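Long-range contact in antifreeze protein (Marinomonas primoryensis, PDB 3P4G), which probably binds ice through ordered surface waters, as a hyperactive calcium-dependent antifreeze protein folded as a right-handed beta-helix: residues Phe33-Ser47 and Val52-Glu66. Sequence-based numbering, arbitrary orientation.
Sequences FDASNNNVAVTGNVS and VLAGDDKVSIDGNVE. With CA (calcium ion), chain E; CA (calcium ion), chain F.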
ATOM      1  N   PHE A  33     -17.163 -12.857  28.175  1.00 16.35           N
ATOM      2  CA  PHE A  33     -16.016 -13.762  28.167  1.00 15.84           C
ATOM      3  C   PHE A  33     -15.084 -13.437  29.306  1.00 14.86           C
ATOM      4  O   PHE A  33     -15.525 -12.814  30.303  1.00 14.47           O
ATOM      5  CB  PHE A  33     -15.365 -13.775  26.784  1.00 14.25           C
ATOM      6  CG  PHE A  33     -16.369 -14.076  25.716  1.00 14.98           C
ATOM      7  CD1 PHE A  33     -17.018 -13.038  25.035  1.00 16.47           C
ATOM      8  CD2 PHE A  33     -16.710 -15.390  25.435  1.00 15.53           C
ATOM      9  CE1 PHE A  33     -17.986 -13.328  24.046  1.00 13.71           C
ATOM     10  CE2 PHE A  33     -17.679 -15.671  24.492  1.00 15.53           C
ATOM     11  CZ  PHE A  33     -18.282 -14.640  23.770  1.00 16.17           C
ATOM     12  N   ASP A  34     -13.856 -13.942  29.249  1.00 14.12           N
ATOM     13  CA  ASP A  34     -12.929 -13.701  30.360  1.00 15.76           C
ATOM     14  C   ASP A  34     -11.504 -13.869  29.958  1.00 15.62           C
ATOM     15  O   ASP A  34     -11.194 -13.907  28.756  1.00 15.39           O
ATOM     16  CB  ASP A  34     -13.230 -14.679  31.508  1.00 18.15           C
ATOM     17  CG  ASP A  34     -13.144 -16.113  31.076  1.00 21.90           C
ATOM     18  OD1 ASP A  34     -13.807 -16.950  31.732  1.00 32.84           O
ATOM     19  OD2 ASP A  34     -12.435 -16.437  30.104  1.00 19.17           O
ATOM     20  N   ALA A  35     -10.641 -13.992  30.976  1.00 16.49           N
ATOM     21  CA  ALA A  35      -9.188 -13.972  30.781  1.00 15.98           C
ATOM     22  C   ALA A  35      -8.666 -15.318  30.261  1.00 15.25           C
ATOM     23  O   ALA A  35      -7.495 -15.425  29.898  1.00 15.55           O
ATOM     24  CB  ALA A  35      -8.447 -13.563  32.097  1.00 16.91           C
ATOM     25  N   SER A  36      -9.527 -16.325  30.180  1.00 15.48           N
ATOM     26  CA  SER A  36      -9.058 -17.588  29.638  0.50 14.81           C
ATOM     27  C   SER A  36      -8.811 -17.427  28.137  1.00 14.84           C
ATOM     28  O   SER A  36      -9.212 -16.423  27.509  1.00 13.73           O
ATOM     29  CB  SER A  36     -10.044 -18.731  29.907  0.50 15.38           C
ATOM     30  OG  SER A  36     -11.202 -18.581  29.120  0.50 12.74           O
ATOM     31  N   ASN A  37      -8.109 -18.391  27.572  1.00 13.37           N
ATOM     32  CA  ASN A  37      -7.974 -18.479  26.112  1.00 13.71           C
ATOM     33  C   ASN A  37      -9.306 -19.012  25.552  1.00 13.86           C
ATOM     34  O   ASN A  37      -9.565 -20.231  25.548  1.00 14.83           O
ATOM     35  CB  ASN A  37      -6.831 -19.464  25.787  1.00 13.69           C
ATOM     36  CG  ASN A  37      -5.499 -19.044  26.384  1.00 15.35           C
ATOM     37  OD1 ASN A  37      -5.185 -17.853  26.488  1.00 13.96           O
ATOM     38  ND2 ASN A  37      -4.696 -20.037  26.774  1.00 15.37           N
ATOM     39  N   ASN A  38     -10.195 -18.095  25.201  1.00 12.25           N
ATOM     40  CA  ASN A  38     -11.503 -18.440  24.658  1.00 12.52           C
ATOM     41  C   ASN A  38     -11.521 -19.050  23.261  1.00 13.61           C
ATOM     42  O   ASN A  38     -10.641 -18.806  22.441  1.00 13.15           O
ATOM     43  CB  ASN A  38     -12.415 -17.212  24.694  1.00 12.32           C
ATOM     44  CG  ASN A  38     -12.682 -16.736  26.098  1.00 14.02           C
ATOM     45  OD1 ASN A  38     -12.241 -15.655  26.505  1.00 12.83           O
ATOM     46  ND2 ASN A  38     -13.443 -17.534  26.864  1.00 18.15           N
ATOM     47  N   ASN A  39     -12.564 -19.840  22.991  1.00 13.48           N
ATOM     48  CA  ASN A  39     -12.840 -20.330  21.634  1.00 14.97           C
ATOM     49  C   ASN A  39     -14.314 -20.037  21.404  1.00 14.61           C
ATOM     50  O   ASN A  39     -15.189 -20.605  22.083  1.00 15.21           O
ATOM     51  CB  ASN A  39     -12.562 -21.844  21.458  1.00 16.29           C
ATOM     52  CG  ASN A  39     -12.822 -22.308  20.024  1.00 18.35           C
ATOM     53  OD1 ASN A  39     -12.418 -21.652  19.068  1.00 25.88           O
ATOM     54  ND2 ASN A  39     -13.519 -23.399  19.873  1.00 24.08           N
ATOM     55  N   VAL A  40     -14.582 -19.082  20.518  1.00 13.95           N
ATOM     56  CA  VAL A  40     -15.948 -18.640  20.260  1.00 14.13           C
ATOM     57  C   VAL A  40     -16.314 -19.038  18.848  1.00 14.86           C
ATOM     58  O   VAL A  40     -15.617 -18.661  17.901  1.00 14.91           O
ATOM     59  CB  VAL A  40     -16.094 -17.118  20.482  1.00 13.71           C
ATOM     60  CG1 VAL A  40     -17.583 -16.614  20.169  1.00 14.76           C
ATOM     61  CG2 VAL A  40     -15.694 -16.766  21.907  1.00 13.62           C
ATOM     62  N   ALA A  41     -17.409 -19.804  18.701  1.00 15.68           N
ATOM     63  CA  ALA A  41     -17.881 -20.229  17.397  1.00 16.71           C
ATOM     64  C   ALA A  41     -19.265 -19.665  17.197  1.00 16.93           C
ATOM     65  O   ALA A  41     -20.180 -20.005  17.971  1.00 19.03           O
ATOM     66  CB  ALA A  41     -17.947 -21.799  17.335  1.00 18.02           C
ATOM     67  N   VAL A  42     -19.425 -18.814  16.195  1.00 15.94           N
ATOM     68  CA  VAL A  42     -20.728 -18.210  15.840  1.00 15.24           C
ATOM     69  C   VAL A  42     -21.125 -18.675  14.420  1.00 16.08           C
ATOM     70  O   VAL A  42     -20.459 -18.354  13.436  1.00 14.23           O
ATOM     71  CB  VAL A  42     -20.666 -16.640  15.912  1.00 16.16           C
ATOM     72  CG1 VAL A  42     -22.032 -16.017  15.537  1.00 14.72           C
ATOM     73  CG2 VAL A  42     -20.179 -16.179  17.307  1.00 13.15           C
ATOM     74  N   THR A  43     -22.195 -19.467  14.299  1.00 17.96           N
ATOM     75  CA  THR A  43     -22.596 -19.964  12.972  1.00 18.48           C
ATOM     76  C   THR A  43     -23.409 -18.907  12.208  1.00 18.71           C
ATOM     77  O   THR A  43     -23.521 -18.991  10.983  1.00 19.40           O
ATOM     78  CB  THR A  43     -23.440 -21.266  13.034  1.00 19.39           C
ATOM     79  OG1 THR A  43     -24.575 -21.030  13.851  1.00 20.66           O
ATOM     80  CG2 THR A  43     -22.657 -22.416  13.633  1.00 21.86           C
ATOM     81  N   GLY A  44     -23.972 -17.921  12.913  1.00 17.56           N
ATOM     82  CA  GLY A  44     -24.730 -16.843  12.272  1.00 18.14           C
ATOM     83  C   GLY A  44     -24.073 -15.475  12.384  1.00 18.39           C
ATOM     84  O   GLY A  44     -22.848 -15.358  12.320  1.00 17.34           O
ATOM     85  N   ASN A  45     -24.872 -14.439  12.596  1.00 18.24           N
ATOM     86  CA  ASN A  45     -24.328 -13.073  12.654  1.00 16.65           C
ATOM     87  C   ASN A  45     -23.951 -12.654  14.099  1.00 16.83           C
ATOM     88  O   ASN A  45     -24.454 -13.231  15.109  1.00 16.83           O
ATOM     89  CB  ASN A  45     -25.308 -12.096  12.006  1.00 17.09           C
ATOM     90  CG  ASN A  45     -25.605 -12.443  10.533  1.00 17.51           C
ATOM     91  OD1 ASN A  45     -24.691 -12.634   9.740  1.00 15.93           O
ATOM     92  ND2 ASN A  45     -26.888 -12.512  10.170  1.00 19.63           N
ATOM     93  N   VAL A  46     -23.044 -11.679  14.178  1.00 15.51           N
ATOM     94  CA  VAL A  46     -22.745 -10.977  15.413  1.00 14.69           C
ATOM     95  C   VAL A  46     -23.561  -9.673  15.485  1.00 14.70           C
ATOM     96  O   VAL A  46     -23.316  -8.740  14.732  1.00 14.11           O
ATOM     97  CB  VAL A  46     -21.220 -10.733  15.553  1.00 13.94           C
ATOM     98  CG1 VAL A  46     -20.879  -9.746  16.695  1.00 15.64           C
ATOM     99  CG2 VAL A  46     -20.495 -12.066  15.743  1.00 14.36           C
ATOM    100  N   SER A  47     -24.521  -9.602  16.420  1.00 15.16           N
ATOM    101  CA  SER A  47     -25.399  -8.450  16.524  1.00 15.41           C
ATOM    102  C   SER A  47     -25.292  -7.785  17.863  1.00 15.03           C
ATOM    103  O   SER A  47     -26.155  -6.977  18.192  1.00 16.36           O
ATOM    104  CB  SER A  47     -26.857  -8.860  16.290  1.00 16.74           C
ATOM    105  OG  SER A  47     -26.966  -9.578  15.079  1.00 20.16           O
ATOM    106  N   VAL A  52     -13.456 -10.707  23.723  1.00  9.88           N
ATOM    107  CA  VAL A  52     -12.888 -11.904  24.322  1.00 10.00           C
ATOM    108  C   VAL A  52     -11.765 -11.615  25.319  1.00 10.61           C
ATOM    109  O   VAL A  52     -11.232 -12.550  25.946  1.00 11.69           O
ATOM    110  CB  VAL A  52     -12.492 -12.965  23.236  1.00  8.89           C
ATOM    111  CG1 VAL A  52     -13.768 -13.689  22.690  1.00  9.09           C
ATOM    112  CG2 VAL A  52     -11.724 -12.340  22.074  1.00  8.92           C
ATOM    113  N   LEU A  53     -11.446 -10.322  25.518  1.00  9.50           N
ATOM    114  CA  LEU A  53     -10.658  -9.861  26.677  1.00  9.83           C
ATOM    115  C   LEU A  53      -9.262 -10.499  26.685  1.00  9.30           C
ATOM    116  O   LEU A  53      -8.686 -10.793  25.626  1.00  8.86           O
ATOM    117  CB  LEU A  53     -11.415 -10.136  28.022  1.00 10.51           C
ATOM    118  CG  LEU A  53     -12.753  -9.386  28.175  1.00 10.57           C
ATOM    119  CD1 LEU A  53     -13.663 -10.020  29.226  1.00 10.75           C
ATOM    120  CD2 LEU A  53     -12.523  -7.900  28.518  1.00 12.96           C
ATOM    121  N   ALA A  54      -8.703 -10.664  27.865  1.00 10.58           N
ATOM    122  CA  ALA A  54      -7.343 -11.230  27.949  1.00 10.82           C
ATOM    123  C   ALA A  54      -7.290 -12.695  27.500  1.00 10.65           C
ATOM    124  O   ALA A  54      -8.325 -13.390  27.353  1.00 10.70           O
ATOM    125  CB  ALA A  54      -6.741 -11.056  29.337  1.00 10.26           C
ATOM    126  N   GLY A  55      -6.060 -13.154  27.295  1.00 11.67           N
ATOM    127  CA  GLY A  55      -5.879 -14.513  26.812  1.00 11.06           C
ATOM    128  C   GLY A  55      -5.698 -14.518  25.310  1.00 11.32           C
ATOM    129  O   GLY A  55      -6.033 -13.551  24.615  1.00 11.15           O
ATOM    130  N   ASP A  56      -5.187 -15.625  24.814  1.00 10.57           N
ATOM    131  CA  ASP A  56      -4.993 -15.784  23.365  1.00 11.10           C
ATOM    132  C   ASP A  56      -6.265 -16.492  22.852  1.00  9.96           C
ATOM    133  O   ASP A  56      -6.422 -17.715  22.993  1.00 12.03           O
ATOM    134  CB  ASP A  56      -3.764 -16.654  23.127  1.00 10.41           C
ATOM    135  CG  ASP A  56      -2.467 -16.020  23.642  1.00 13.37           C
ATOM    136  OD1 ASP A  56      -2.412 -14.785  23.843  1.00 10.00           O
ATOM    137  OD2 ASP A  56      -1.500 -16.802  23.871  1.00 14.85           O
ATOM    138  N   ASP A  57      -7.171 -15.695  22.292  1.00 10.32           N
ATOM    139  CA  ASP A  57      -8.546 -16.131  22.007  1.00 10.26           C
ATOM    140  C   ASP A  57      -8.692 -16.424  20.525  1.00  9.44           C
ATOM    141  O   ASP A  57      -8.086 -15.765  19.677  1.00  9.15           O
ATOM    142  CB  ASP A  57      -9.515 -15.002  22.354  1.00  9.03           C
ATOM    143  CG  ASP A  57      -9.383 -14.547  23.807  1.00 10.07           C
ATOM    144  OD1 ASP A  57      -9.609 -15.361  24.751  1.00 12.45           O
ATOM    145  OD2 ASP A  57      -9.063 -13.371  24.011  1.00  8.88           O
ATOM    146  N   LYS A  58      -9.579 -17.353  20.208  1.00 10.64           N
ATOM    147  CA  LYS A  58      -9.917 -17.646  18.831  1.00 11.20           C
ATOM    148  C   LYS A  58     -11.414 -17.374  18.717  1.00 10.52           C
ATOM    149  O   LYS A  58     -12.206 -17.797  19.583  1.00 10.89           O
ATOM    150  CB  LYS A  58      -9.670 -19.122  18.468  1.00 13.41           C
ATOM    151  CG  LYS A  58     -10.055 -19.407  16.964  1.00 15.59           C
ATOM    152  CD  LYS A  58      -9.366 -20.687  16.435  1.00 23.25           C
ATOM    153  CE  LYS A  58      -9.871 -21.096  15.017  1.00 27.06           C
ATOM    154  NZ  LYS A  58      -9.279 -22.447  14.671  1.00 30.00           N
ATOM    155  N   VAL A  59     -11.776 -16.617  17.688  1.00  8.50           N
ATOM    156  CA  VAL A  59     -13.180 -16.304  17.369  1.00 10.97           C
ATOM    157  C   VAL A  59     -13.434 -16.618  15.877  1.00 11.24           C
ATOM    158  O   VAL A  59     -12.646 -16.225  15.002  1.00  9.72           O
ATOM    159  CB  VAL A  59     -13.512 -14.817  17.653  1.00 10.04           C
ATOM    160  CG1 VAL A  59     -14.927 -14.535  17.140  1.00 12.41           C
ATOM    161  CG2 VAL A  59     -13.402 -14.453  19.156  1.00 12.33           C
ATOM    162  N   SER A  60     -14.532 -17.329  15.602  1.00 11.03           N
ATOM    163  CA  SER A  60     -14.860 -17.742  14.242  0.50 12.88           C
ATOM    164  C   SER A  60     -16.332 -17.483  14.044  1.00 12.50           C
ATOM    165  O   SER A  60     -17.168 -17.955  14.815  1.00 14.14           O
ATOM    166  CB  SER A  60     -14.555 -19.225  14.021  0.50 13.43           C
ATOM    167  OG  SER A  60     -13.218 -19.527  14.366  0.50 13.94           O
ATOM    168  N   ILE A  61     -16.631 -16.713  13.019  1.00 11.63           N
ATOM    169  CA  ILE A  61     -17.990 -16.201  12.727  1.00 11.28           C
ATOM    170  C   ILE A  61     -18.286 -16.560  11.274  1.00 12.90           C
ATOM    171  O   ILE A  61     -17.535 -16.180  10.364  1.00 12.84           O
ATOM    172  CB  ILE A  61     -18.025 -14.614  12.941  1.00 11.97           C
ATOM    173  CG1 ILE A  61     -17.775 -14.237  14.415  1.00 10.36           C
ATOM    174  CG2 ILE A  61     -19.334 -13.951  12.431  1.00  9.65           C
ATOM    175  CD1 ILE A  61     -17.086 -12.896  14.631  1.00 11.13           C
ATOM    176  N   ASP A  62     -19.357 -17.316  11.027  1.00 12.25           N
ATOM    177  CA  ASP A  62     -19.667 -17.702   9.655  1.00 13.83           C
ATOM    178  C   ASP A  62     -20.484 -16.611   8.953  1.00 12.98           C
ATOM    179  O   ASP A  62     -20.565 -16.584   7.718  1.00 13.70           O
ATOM    180  CB  ASP A  62     -20.474 -18.984   9.657  1.00 13.18           C
ATOM    181  CG  ASP A  62     -19.692 -20.153  10.174  1.00 18.14           C
ATOM    182  OD1 ASP A  62     -18.444 -20.156  10.021  1.00 21.32           O
ATOM    183  OD2 ASP A  62     -20.346 -21.078  10.674  1.00 21.77           O
ATOM    184  N   GLY A  63     -21.135 -15.764   9.743  1.00 14.03           N
ATOM    185  CA  GLY A  63     -21.938 -14.649   9.213  1.00 14.89           C
ATOM    186  C   GLY A  63     -21.184 -13.332   9.186  1.00 14.06           C
ATOM    187  O   GLY A  63     -19.957 -13.306   8.950  1.00 14.34           O
ATOM    188  N   ASN A  64     -21.903 -12.250   9.489  1.00 14.29           N
ATOM    189  CA  ASN A  64     -21.358 -10.886   9.418  1.00 13.51           C
ATOM    190  C   ASN A  64     -21.104 -10.333  10.808  1.00 12.61           C
ATOM    191  O   ASN A  64     -21.819 -10.684  11.759  1.00 14.10           O
ATOM    192  CB  ASN A  64     -22.375  -9.949   8.732  1.00 13.73           C
ATOM    193  CG  ASN A  64     -22.744 -10.418   7.359  1.00 15.61           C
ATOM    194  OD1 ASN A  64     -21.871 -10.791   6.576  1.00 14.33           O
ATOM    195  ND2 ASN A  64     -24.057 -10.373   7.034  1.00 15.08           N
ATOM    196  N   VAL A  65     -20.108  -9.467  10.931  1.00 11.66           N
ATOM    197  CA  VAL A  65     -20.025  -8.599  12.099  1.00 11.77           C
ATOM    198  C   VAL A  65     -20.863  -7.375  11.747  1.00 13.07           C
ATOM    199  O   VAL A  65     -20.502  -6.566  10.850  1.00 12.08           O
ATOM    200  CB  VAL A  65     -18.564  -8.196  12.421  1.00 11.59           C
ATOM    201  CG1 VAL A  65     -18.513  -7.206  13.617  1.00 12.09           C
ATOM    202  CG2 VAL A  65     -17.743  -9.452  12.638  1.00 12.39           C
ATOM    203  N   GLU A  66     -21.972  -7.233  12.455  1.00 13.61           N
ATOM    204  CA  GLU A  66     -22.945  -6.207  12.098  1.00 14.39           C
ATOM    205  C   GLU A  66     -22.579  -4.802  12.629  1.00 14.98           C
ATOM    206  O   GLU A  66     -21.740  -4.650  13.525  1.00 13.49           O
ATOM    207  CB  GLU A  66     -24.331  -6.631  12.541  1.00 15.92           C
ATOM    208  CG  GLU A  66     -24.872  -7.830  11.741  1.00 16.05           C
ATOM    209  CD  GLU A  66     -26.261  -8.243  12.176  1.00 20.83           C
ATOM    210  OE1 GLU A  66     -26.820  -7.670  13.146  1.00 21.09           O
ATOM    211  OE2 GLU A  66     -26.810  -9.141  11.523  1.00 21.00           O
TER
HETATM  212 CA    CA E 401     -10.209 -14.410  26.766  1.00  3.23          CA
HETATM  213 CA    CA F 402      -7.430 -11.717  23.822  1.00  3.35          CA
HETATM  214  O   HOH W   1     -13.602 -20.677  16.981  1.00 19.93           O
HETATM  215  O   HOH W   2     -22.709 -21.660   9.332  1.00 19.44           O
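D57 holds a calcium ion on each of its carboxylate oxygens, and with one of them also reaches N38, a clear example of how a right-handed calcium-binding beta-helix joins consecutive coils. Its OD1 ligates the ion shared by 33-47 and 52-66 and, through its anti lone pair, also accepts the backbone N of N38 at 2.8 Å; its OD2 binds the next ion together with the carbonyl oxygens of L53 and G55, and M79, T81 and D84 of the following coil complete the site. The side chains of N38 and D57 run alongside each other, pointing the same way, with their planes 23° apart. The first ion takes the carbonyl oxygens of D34, S36, V52 and A54 besides the two side chains, so closely spaced acceptors are reconciled by the metal.

From there strands 39-42 and 58-61 run parallel, their axes 4.7 Å apart at the closest. V40 packs against V59 and V42 against I61 inside the coil, where V52 CG1 touches V40 CG2 at 3.7 Å and lies over one face of the F33 ring, offset toward its rim. I61 meets V46 at about a right angle, its CD1 against V46 CG2. On the other side of the strands, N39 and K58 lie side by side, and a water donates to N39 OD1 and V40 O.

At the far turn, N45 has CG beside its own backbone N (chi1 -59°), from where OD1 receives N64 N in the carbonyl plane at 2.8 Å. An alanine here would lose that acceptor and is likely to leave N64 N without its mate, making the turn less firmly held to the next coil. The E66 carboxylate crosses the N45 side chain at about a right angle, with OE2 3.3 Å from N45 CB.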